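Local structure of choline binding protein PCPA (Streptococcus pneumoniae, 4CP6) at residues A[292-306]-A[315-329]. The protein is a surface-exposed choline-binding protein and vaccine antigen of the pneumococcus, built on leucine-rich repeats that probably serve in contacts with the host. Residues are numbered along the deposited sequence; the frame is centred on the assembly and turned at random. Where two conformers were deposited one is given.
Sequences IKLEEISLPNSLETI and LELKELILPDNVKNF
Leu299 and Pro323 meet where two successive turns of a BspA-type leucine-rich repeat solenoid stack, and they belong to a contact in which neighbouring coils are joined by paired strands on one side and by water between strands 296-298 and 319-322. From Leu299, CB rests 3.7 Å from Pro323 CD. CG then passes the backbone oxygen of Ile321, and CD1 approaches that same Ile321 O to 3.5 Å before ending among the CD2 methyls of Leu320 and Leu322. A chi1 of -59°, with CG anti to the carbonyl carbon, carries CG and CD1 along this path. Phe311 of strand 311-312 touches Ile297, Ile306, Leu317 and Leu320.

Between strands 296-298 and 319-322 the backbones stand too far apart to bond, and waters bridge them: one accepts from Ile297 N and donates to Glu319 O, while another donates to Ile297 O and accepts from Ile321 N. Direct backbone hydrogen bonds flank this wetted seam. Lys318 N donates to Glu295 O, and at the other end strands 305-306 and 328-329 run parallel, Ile306 N bonding to Asn328 O at 2.9 Å. Glu304 O is gripped twice, by the amides of Lys327 and Asn328. Within the type I turn from Pro300 to Leu303, Asn301 O lies in the plane of the Asn325 side-chain amide, whose ND2 gives it a nearly straight hydrogen bond (174°) of 2.9 Å.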
ATOM      1  N   ILE A 292       7.060  14.658   2.777  1.00 11.37           N
ATOM      2  CA  ILE A 292       8.294  15.428   3.015  1.00 11.56           C
ATOM      3  C   ILE A 292       8.194  16.936   2.839  1.00 14.45           C
ATOM      4  O   ILE A 292       9.175  17.638   3.164  1.00 13.88           O
ATOM      5  CB  ILE A 292       9.451  14.858   2.183  1.00 14.50           C
ATOM      6  CG1 ILE A 292       9.200  14.987   0.656  1.00 14.80           C
ATOM      7  CG2 ILE A 292       9.736  13.401   2.578  1.00 15.27           C
ATOM      8  CD1 ILE A 292      10.426  14.582  -0.210  1.00 18.89           C
ATOM      9  N   LYS A 293       7.049  17.455   2.396  1.00 11.81           N
ATOM     10  CA  LYS A 293       6.910  18.907   2.310  1.00 12.14           C
ATOM     11  C   LYS A 293       5.931  19.470   3.353  1.00 14.42           C
ATOM     12  O   LYS A 293       5.827  20.683   3.500  1.00 13.51           O
ATOM     13  CB  LYS A 293       6.459  19.342   0.914  1.00 13.64           C
ATOM     14  CG  LYS A 293       7.605  19.427  -0.086  1.00 17.08           C
ATOM     15  CD  LYS A 293       7.222  20.481  -1.118  1.00 22.49           C
ATOM     16  CE  LYS A 293       8.006  20.469  -2.399  1.00 31.71           C
ATOM     17  NZ  LYS A 293       7.637  21.661  -3.233  1.00 29.08           N
ATOM     18  N   LEU A 294       5.217  18.593   4.109  1.00 11.96           N
ATOM     19  CA  LEU A 294       4.216  19.026   5.078  1.00 11.86           C
ATOM     20  C   LEU A 294       4.846  19.917   6.135  1.00 13.10           C
ATOM     21  O   LEU A 294       5.773  19.475   6.811  1.00 12.52           O
ATOM     22  CB  LEU A 294       3.540  17.806   5.723  1.00 13.24           C
ATOM     23  CG  LEU A 294       2.366  18.099   6.635  1.00 16.71           C
ATOM     24  CD1 LEU A 294       1.150  18.642   5.834  1.00 17.76           C
ATOM     25  CD2 LEU A 294       1.978  16.841   7.420  1.00 20.68           C
ATOM     26  N   GLU A 295       4.385  21.162   6.246  1.00 11.72           N
ATOM     27  CA  GLU A 295       4.939  22.132   7.197  1.00 12.57           C
ATOM     28  C   GLU A 295       4.020  22.323   8.373  1.00 13.40           C
ATOM     29  O   GLU A 295       4.466  22.590   9.492  1.00 12.88           O
ATOM     30  CB  GLU A 295       5.139  23.490   6.507  1.00 14.61           C
ATOM     31  CG  GLU A 295       6.239  23.464   5.457  1.00 16.00           C
ATOM     32  CD  GLU A 295       6.424  24.748   4.671  1.00 21.17           C
ATOM     33  OE1 GLU A 295       5.668  25.713   4.926  1.00 26.26           O
ATOM     34  OE2 GLU A 295       7.275  24.759   3.750  1.00 20.94           O
ATOM     35  N   GLU A 296       2.708  22.267   8.098  1.00 12.80           N
ATOM     36  CA  GLU A 296       1.706  22.511   9.107  1.00 13.35           C
ATOM     37  C   GLU A 296       0.515  21.605   8.933  1.00 13.21           C
ATOM     38  O   GLU A 296       0.094  21.332   7.824  1.00 14.13           O
ATOM     39  CB  GLU A 296       1.263  23.987   9.146  1.00 16.61           C
ATOM     40  CG  GLU A 296       1.080  24.666   7.817  1.00 31.82           C
ATOM     41  CD  GLU A 296       0.840  26.159   7.947  1.00 53.32           C
ATOM     42  OE1 GLU A 296      -0.081  26.558   8.697  1.00 35.28           O
ATOM     43  OE2 GLU A 296       1.565  26.930   7.280  1.00 48.37           O
ATOM     44  N   ILE A 297       0.009  21.118  10.058  1.00 12.85           N
ATOM     45  CA  ILE A 297      -1.169  20.269  10.083  1.00 13.10           C
ATOM     46  C   ILE A 297      -2.081  20.702  11.195  1.00 16.57           C
ATOM     47  O   ILE A 297      -1.612  20.890  12.321  1.00 18.50           O
ATOM     48  CB  ILE A 297      -0.797  18.779  10.146  1.00 15.08           C
ATOM     49  CG1 ILE A 297      -2.077  17.905  10.003  1.00 15.00           C
ATOM     50  CG2 ILE A 297      -0.015  18.444  11.437  1.00 16.62           C
ATOM     51  CD1 ILE A 297      -1.790  16.520   9.865  1.00 15.63           C
ATOM     52  N   SER A 298      -3.379  20.892  10.909  1.00 12.05           N
ATOM     53  CA  SER A 298      -4.325  21.263  11.949  0.50 11.56           C
ATOM     54  C   SER A 298      -5.052  19.987  12.394  1.00 14.29           C
ATOM     55  O   SER A 298      -5.672  19.318  11.548  1.00 16.20           O
ATOM     56  CB  SER A 298      -5.323  22.293  11.429  0.50 12.73           C
ATOM     57  OG  SER A 298      -6.259  22.611  12.440  0.50 13.78           O
ATOM     58  N   LEU A 299      -4.967  19.639  13.681  1.00 11.33           N
ATOM     59  CA  LEU A 299      -5.595  18.438  14.232  1.00 11.53           C
ATOM     60  C   LEU A 299      -6.816  18.854  15.032  1.00 13.11           C
ATOM     61  O   LEU A 299      -6.736  19.765  15.856  1.00 12.95           O
ATOM     62  CB  LEU A 299      -4.610  17.706  15.146  1.00 12.28           C
ATOM     63  CG  LEU A 299      -3.288  17.267  14.464  1.00 14.02           C
ATOM     64  CD1 LEU A 299      -2.351  16.639  15.498  1.00 14.83           C
ATOM     65  CD2 LEU A 299      -3.556  16.298  13.309  1.00 13.49           C
ATOM     66  N   PRO A 300      -7.952  18.171  14.815  1.00 11.05           N
ATOM     67  CA  PRO A 300      -9.220  18.635  15.400  1.00 10.10           C
ATOM     68  C   PRO A 300      -9.528  18.180  16.819  1.00 12.03           C
ATOM     69  O   PRO A 300      -8.968  17.204  17.303  1.00 12.07           O
ATOM     70  CB  PRO A 300     -10.263  18.080  14.420  1.00 11.53           C
ATOM     71  CG  PRO A 300      -9.632  16.759  13.967  1.00 12.57           C
ATOM     72  CD  PRO A 300      -8.174  17.101  13.821  1.00 11.08           C
ATOM     73  N   ASN A 301     -10.441  18.914  17.501  1.00 11.56           N
ATOM     74  CA  ASN A 301     -10.885  18.555  18.839  1.00 11.91           C
ATOM     75  C   ASN A 301     -11.461  17.145  18.900  1.00 11.62           C
ATOM     76  O   ASN A 301     -11.346  16.495  19.920  1.00 13.39           O
ATOM     77  CB  ASN A 301     -11.956  19.558  19.313  1.00 12.02           C
ATOM     78  CG  ASN A 301     -11.400  20.957  19.441  1.00 18.20           C
ATOM     79  OD1 ASN A 301     -11.963  21.960  18.927  1.00 18.78           O
ATOM     80  ND2 ASN A 301     -10.279  21.061  20.118  1.00 13.64           N
ATOM     81  N   SER A 302     -12.081  16.677  17.790  1.00 10.87           N
ATOM     82  CA  SER A 302     -12.684  15.349  17.726  1.00 11.15           C
ATOM     83  C   SER A 302     -11.672  14.206  17.610  1.00 13.22           C
ATOM     84  O   SER A 302     -12.084  13.043  17.721  1.00 14.49           O
ATOM     85  CB  SER A 302     -13.634  15.282  16.534  1.00 13.69           C
ATOM     86  OG  SER A 302     -12.951  15.685  15.361  1.00 13.27           O
ATOM     87  N   LEU A 303     -10.375  14.509  17.385  1.00 10.45           N
ATOM     88  CA  LEU A 303      -9.406  13.425  17.160  1.00 10.57           C
ATOM     89  C   LEU A 303      -9.239  12.527  18.373  1.00 14.32           C
ATOM     90  O   LEU A 303      -8.844  12.979  19.443  1.00 13.58           O
ATOM     91  CB  LEU A 303      -8.074  14.044  16.747  1.00 10.19           C
ATOM     92  CG  LEU A 303      -6.941  13.059  16.367  1.00 11.48           C
ATOM     93  CD1 LEU A 303      -7.311  12.237  15.131  1.00 12.38           C
ATOM     94  CD2 LEU A 303      -5.689  13.860  16.082  1.00 12.80           C
ATOM     95  N   GLU A 304      -9.488  11.207  18.177  1.00 11.78           N
ATOM     96  CA  GLU A 304      -9.395  10.245  19.256  1.00 11.98           C
ATOM     97  C   GLU A 304      -8.171   9.336  19.164  1.00 12.68           C
ATOM     98  O   GLU A 304      -7.703   8.848  20.200  1.00 11.78           O
ATOM     99  CB  GLU A 304     -10.607   9.296  19.185  1.00 14.86           C
ATOM    100  CG  GLU A 304     -11.980   9.938  19.339  1.00 24.75           C
ATOM    101  CD  GLU A 304     -13.146   9.000  19.058  1.00 47.76           C
ATOM    102  OE1 GLU A 304     -12.918   7.775  18.902  1.00 37.49           O
ATOM    103  OE2 GLU A 304     -14.289   9.500  18.955  1.00 42.36           O
ATOM    104  N   THR A 305      -7.749   8.990  17.941  1.00 10.92           N
ATOM    105  CA  THR A 305      -6.729   7.975  17.739  1.00 10.86           C
ATOM    106  C   THR A 305      -5.724   8.418  16.719  1.00 11.75           C
ATOM    107  O   THR A 305      -6.107   8.804  15.609  1.00 10.82           O
ATOM    108  CB  THR A 305      -7.447   6.671  17.231  1.00 12.59           C
ATOM    109  OG1 THR A 305      -8.422   6.288  18.209  1.00 14.17           O
ATOM    110  CG2 THR A 305      -6.464   5.519  16.966  1.00 12.51           C
ATOM    111  N   ILE A 306      -4.430   8.234  17.036  1.00 10.22           N
ATOM    112  CA  ILE A 306      -3.345   8.491  16.099  1.00  9.79           C
ATOM    113  C   ILE A 306      -2.492   7.234  16.124  1.00 10.80           C
ATOM    114  O   ILE A 306      -1.859   6.938  17.135  1.00 11.87           O
ATOM    115  CB  ILE A 306      -2.515   9.742  16.408  1.00 11.15           C
ATOM    116  CG1 ILE A 306      -3.397  10.953  16.673  1.00 10.86           C
ATOM    117  CG2 ILE A 306      -1.539  10.013  15.251  1.00 13.46           C
ATOM    118  CD1 ILE A 306      -2.569  12.191  17.113  1.00 13.34           C
ATOM    119  N   LEU A 315       9.986  15.723   6.918  1.00 12.19           N
ATOM    120  CA  LEU A 315      11.215  16.526   6.862  1.00 12.61           C
ATOM    121  C   LEU A 315      11.018  18.022   7.072  1.00 14.20           C
ATOM    122  O   LEU A 315      11.979  18.692   7.496  1.00 14.61           O
ATOM    123  CB  LEU A 315      11.956  16.272   5.553  1.00 13.22           C
ATOM    124  CG  LEU A 315      12.341  14.830   5.222  1.00 16.22           C
ATOM    125  CD1 LEU A 315      13.165  14.777   3.924  1.00 16.41           C
ATOM    126  CD2 LEU A 315      13.125  14.166   6.370  1.00 19.22           C
ATOM    127  N   GLU A 316       9.805  18.548   6.814  1.00 11.87           N
ATOM    128  CA  GLU A 316       9.545  19.973   6.951  1.00 11.77           C
ATOM    129  C   GLU A 316       8.540  20.356   8.011  1.00 12.81           C
ATOM    130  O   GLU A 316       8.193  21.532   8.141  1.00 13.17           O
ATOM    131  CB  GLU A 316       9.110  20.568   5.599  1.00 13.03           C
ATOM    132  CG  GLU A 316      10.181  20.512   4.529  1.00 15.41           C
ATOM    133  CD  GLU A 316      11.401  21.398   4.703  1.00 21.56           C
ATOM    134  OE1 GLU A 316      11.321  22.430   5.403  1.00 25.10           O
ATOM    135  OE2 GLU A 316      12.439  21.052   4.102  1.00 23.18           O
ATOM    136  N   LEU A 317       8.016  19.368   8.785  1.00 10.94           N
ATOM    137  CA  LEU A 317       6.978  19.700   9.759  1.00 11.47           C
ATOM    138  C   LEU A 317       7.509  20.581  10.859  1.00 12.83           C
ATOM    139  O   LEU A 317       8.450  20.184  11.545  1.00 12.11           O
ATOM    140  CB  LEU A 317       6.365  18.398  10.282  1.00 11.82           C
ATOM    141  CG  LEU A 317       5.228  18.502  11.279  1.00 13.70           C
ATOM    142  CD1 LEU A 317       4.033  19.178  10.679  1.00 12.74           C
ATOM    143  CD2 LEU A 317       4.884  17.114  11.790  1.00 14.89           C
ATOM    144  N   LYS A 318       6.911  21.763  11.064  1.00 11.88           N
ATOM    145  CA  LYS A 318       7.482  22.736  11.999  1.00 12.29           C
ATOM    146  C   LYS A 318       6.983  22.666  13.419  1.00 14.23           C
ATOM    147  O   LYS A 318       7.708  23.067  14.333  1.00 13.62           O
ATOM    148  CB  LYS A 318       7.252  24.168  11.475  1.00 14.97           C
ATOM    149  CG  LYS A 318       7.791  24.409  10.061  1.00 20.28           C
ATOM    150  CD  LYS A 318       7.408  25.818   9.552  1.00 26.36           C
ATOM    151  CE  LYS A 318       7.998  26.102   8.186  1.00 34.91           C
ATOM    152  NZ  LYS A 318       7.802  27.514   7.769  1.00 51.34           N
ATOM    153  N   GLU A 319       5.746  22.199  13.617  1.00 13.73           N
ATOM    154  CA  GLU A 319       5.121  22.175  14.936  1.00 15.01           C
ATOM    155  C   GLU A 319       4.043  21.141  14.907  1.00 15.71           C
ATOM    156  O   GLU A 319       3.533  20.812  13.827  1.00 14.49           O
ATOM    157  CB  GLU A 319       4.477  23.563  15.215  1.00 17.98           C
ATOM    158  CG  GLU A 319       3.831  23.728  16.581  1.00 31.30           C
ATOM    159  CD  GLU A 319       3.252  25.094  16.895  1.00 48.89           C
ATOM    160  OE1 GLU A 319       3.243  25.965  15.996  1.00 45.88           O
ATOM    161  OE2 GLU A 319       2.800  25.291  18.048  1.00 34.25           O
ATOM    162  N   LEU A 320       3.676  20.632  16.095  1.00 13.33           N
ATOM    163  CA  LEU A 320       2.547  19.729  16.223  1.00 13.25           C
ATOM    164  C   LEU A 320       1.815  20.097  17.471  1.00 12.87           C
ATOM    165  O   LEU A 320       2.434  20.199  18.543  1.00 12.38           O
ATOM    166  CB  LEU A 320       2.964  18.254  16.322  1.00 13.60           C
ATOM    167  CG  LEU A 320       3.031  17.453  15.057  1.00 19.40           C
ATOM    168  CD1 LEU A 320       3.666  16.091  15.308  1.00 19.94           C
ATOM    169  CD2 LEU A 320       1.634  17.305  14.424  1.00 21.38           C
ATOM    170  N   ILE A 321       0.509  20.310  17.351  1.00 11.66           N
ATOM    171  CA  ILE A 321      -0.345  20.549  18.478  1.00 12.61           C
ATOM    172  C   ILE A 321      -1.289  19.362  18.600  1.00 15.12           C
ATOM    173  O   ILE A 321      -2.230  19.241  17.803  1.00 16.12           O
ATOM    174  CB  ILE A 321      -1.101  21.880  18.350  1.00 15.70           C
ATOM    175  CG1 ILE A 321      -0.089  23.050  18.222  1.00 16.42           C
ATOM    176  CG2 ILE A 321      -2.070  22.053  19.531  1.00 17.74           C
ATOM    177  CD1 ILE A 321      -0.723  24.353  17.721  1.00 25.62           C
ATOM    178  N   LEU A 322      -1.039  18.475  19.557  1.00 12.81           N
ATOM    179  CA  LEU A 322      -1.913  17.322  19.776  1.00 11.43           C
ATOM    180  C   LEU A 322      -3.151  17.823  20.526  1.00 14.83           C
ATOM    181  O   LEU A 322      -3.038  18.495  21.559  1.00 15.15           O
ATOM    182  CB  LEU A 322      -1.206  16.223  20.565  1.00 12.22           C
ATOM    183  CG  LEU A 322       0.083  15.662  19.933  1.00 13.54           C
ATOM    184  CD1 LEU A 322       0.761  14.675  20.891  1.00 14.09           C
ATOM    185  CD2 LEU A 322      -0.197  15.003  18.556  1.00 13.88           C
ATOM    186  N   PRO A 323      -4.333  17.566  19.967  1.00 11.06           N
ATOM    187  CA  PRO A 323      -5.554  18.131  20.548  1.00 10.81           C
ATOM    188  C   PRO A 323      -5.914  17.546  21.881  1.00 13.12           C
ATOM    189  O   PRO A 323      -5.330  16.555  22.349  1.00 13.76           O
ATOM    190  CB  PRO A 323      -6.618  17.928  19.460  1.00 12.68           C
ATOM    191  CG  PRO A 323      -6.114  16.766  18.663  1.00 14.96           C
ATOM    192  CD  PRO A 323      -4.596  16.834  18.715  1.00 11.63           C
ATOM    193  N   ASP A 324      -6.861  18.211  22.539  1.00 12.89           N
ATOM    194  CA  ASP A 324      -7.097  17.975  23.947  1.00 13.80           C
ATOM    195  C   ASP A 324      -7.627  16.628  24.361  1.00 16.29           C
ATOM    196  O   ASP A 324      -7.495  16.271  25.533  1.00 15.66           O
ATOM    197  CB  ASP A 324      -8.036  19.065  24.508  1.00 16.48           C
ATOM    198  CG  ASP A 324      -7.460  20.480  24.440  1.00 20.66           C
ATOM    199  OD1 ASP A 324      -6.215  20.630  24.495  1.00 20.51           O
ATOM    200  OD2 ASP A 324      -8.258  21.448  24.315  1.00 19.37           O
ATOM    201  N   ASN A 325      -8.233  15.882  23.422  1.00 14.42           N
ATOM    202  CA  ASN A 325      -8.978  14.678  23.746  1.00 14.42           C
ATOM    203  C   ASN A 325      -8.456  13.381  23.109  1.00 15.12           C
ATOM    204  O   ASN A 325      -9.193  12.394  23.062  1.00 15.73           O
ATOM    205  CB  ASN A 325     -10.456  14.918  23.335  1.00 19.16           C
ATOM    206  CG  ASN A 325     -10.992  16.281  23.744  1.00 33.73           C
ATOM    207  OD1 ASN A 325     -11.038  16.587  24.940  1.00 22.73           O
ATOM    208  ND2 ASN A 325     -11.331  17.166  22.768  1.00 21.51           N
ATOM    209  N   VAL A 326      -7.203  13.373  22.595  1.00 12.28           N
ATOM    210  CA  VAL A 326      -6.694  12.146  22.006  1.00 11.84           C
ATOM    211  C   VAL A 326      -6.646  11.084  23.107  1.00 15.14           C
ATOM    212  O   VAL A 326      -6.140  11.346  24.226  1.00 14.37           O
ATOM    213  CB  VAL A 326      -5.296  12.338  21.397  1.00 14.34           C
ATOM    214  CG1 VAL A 326      -4.869  11.079  20.665  1.00 14.56           C
ATOM    215  CG2 VAL A 326      -5.260  13.523  20.432  1.00 14.35           C
ATOM    216  N   LYS A 327      -7.181   9.893  22.808  1.00 12.85           N
ATOM    217  CA  LYS A 327      -7.257   8.789  23.754  1.00 15.07           C
ATOM    218  C   LYS A 327      -6.247   7.699  23.456  1.00 17.37           C
ATOM    219  O   LYS A 327      -5.807   7.006  24.374  1.00 17.77           O
ATOM    220  CB  LYS A 327      -8.663   8.171  23.710  1.00 19.05           C
ATOM    221  CG  LYS A 327      -9.804   9.137  24.095  1.00 30.59           C
ATOM    222  CD  LYS A 327     -11.121   8.389  24.292  1.00 50.25           C
ATOM    223  CE  LYS A 327     -12.238   8.919  23.421  1.00 67.98           C
ATOM    224  NZ  LYS A 327     -13.498   8.142  23.591  1.00 76.03           N
ATOM    225  N   ASN A 328      -5.934   7.486  22.167  1.00 14.04           N
ATOM    226  CA  ASN A 328      -5.118   6.347  21.776  1.00 14.41           C
ATOM    227  C   ASN A 328      -3.987   6.774  20.893  1.00 15.56           C
ATOM    228  O   ASN A 328      -4.215   7.353  19.830  1.00 14.47           O
ATOM    229  CB  ASN A 328      -5.990   5.330  20.996  1.00 18.40           C
ATOM    230  CG  ASN A 328      -7.322   5.038  21.632  1.00 27.20           C
ATOM    231  OD1 ASN A 328      -7.390   4.539  22.766  1.00 27.27           O
ATOM    232  ND2 ASN A 328      -8.407   5.408  20.959  1.00 25.24           N
ATOM    233  N   PHE A 329      -2.767   6.443  21.299  1.00 13.53           N
ATOM    234  CA  PHE A 329      -1.578   6.664  20.484  1.00 13.68           C
ATOM    235  C   PHE A 329      -0.960   5.317  20.158  1.00 16.84           C
ATOM    236  O   PHE A 329      -0.717   4.526  21.082  1.00 18.31           O
ATOM    237  CB  PHE A 329      -0.525   7.470  21.234  1.00 14.84           C
ATOM    238  CG  PHE A 329      -0.910   8.884  21.526  1.00 14.05           C
ATOM    239  CD1 PHE A 329      -0.814   9.868  20.545  1.00 14.23           C
ATOM    240  CD2 PHE A 329      -1.381   9.245  22.781  1.00 16.06           C
ATOM    241  CE1 PHE A 329      -1.204  11.182  20.814  1.00 15.01           C
ATOM    242  CE2 PHE A 329      -1.752  10.558  23.049  1.00 16.19           C
ATOM    243  CZ  PHE A 329      -1.643  11.522  22.078  1.00 15.10           C
TER
HETATM  244  O   HOH W   1       9.841  24.661   4.823  1.00 44.09           O
HETATM  245  O   HOH W   2       1.415  21.988  12.446  1.00 14.56           O
HETATM  246  O   HOH W   3      -0.371  21.097  14.698  1.00 18.31           O
HETATM  247  O   HOH W   4      -2.850  20.452  15.480  1.00 20.40           O
HETATM  248  O   HOH W   5      -4.864  20.950  17.474  1.00 19.52           O
HETATM  249  O   HOH W   6      -8.668  15.510  20.603  1.00 14.52           O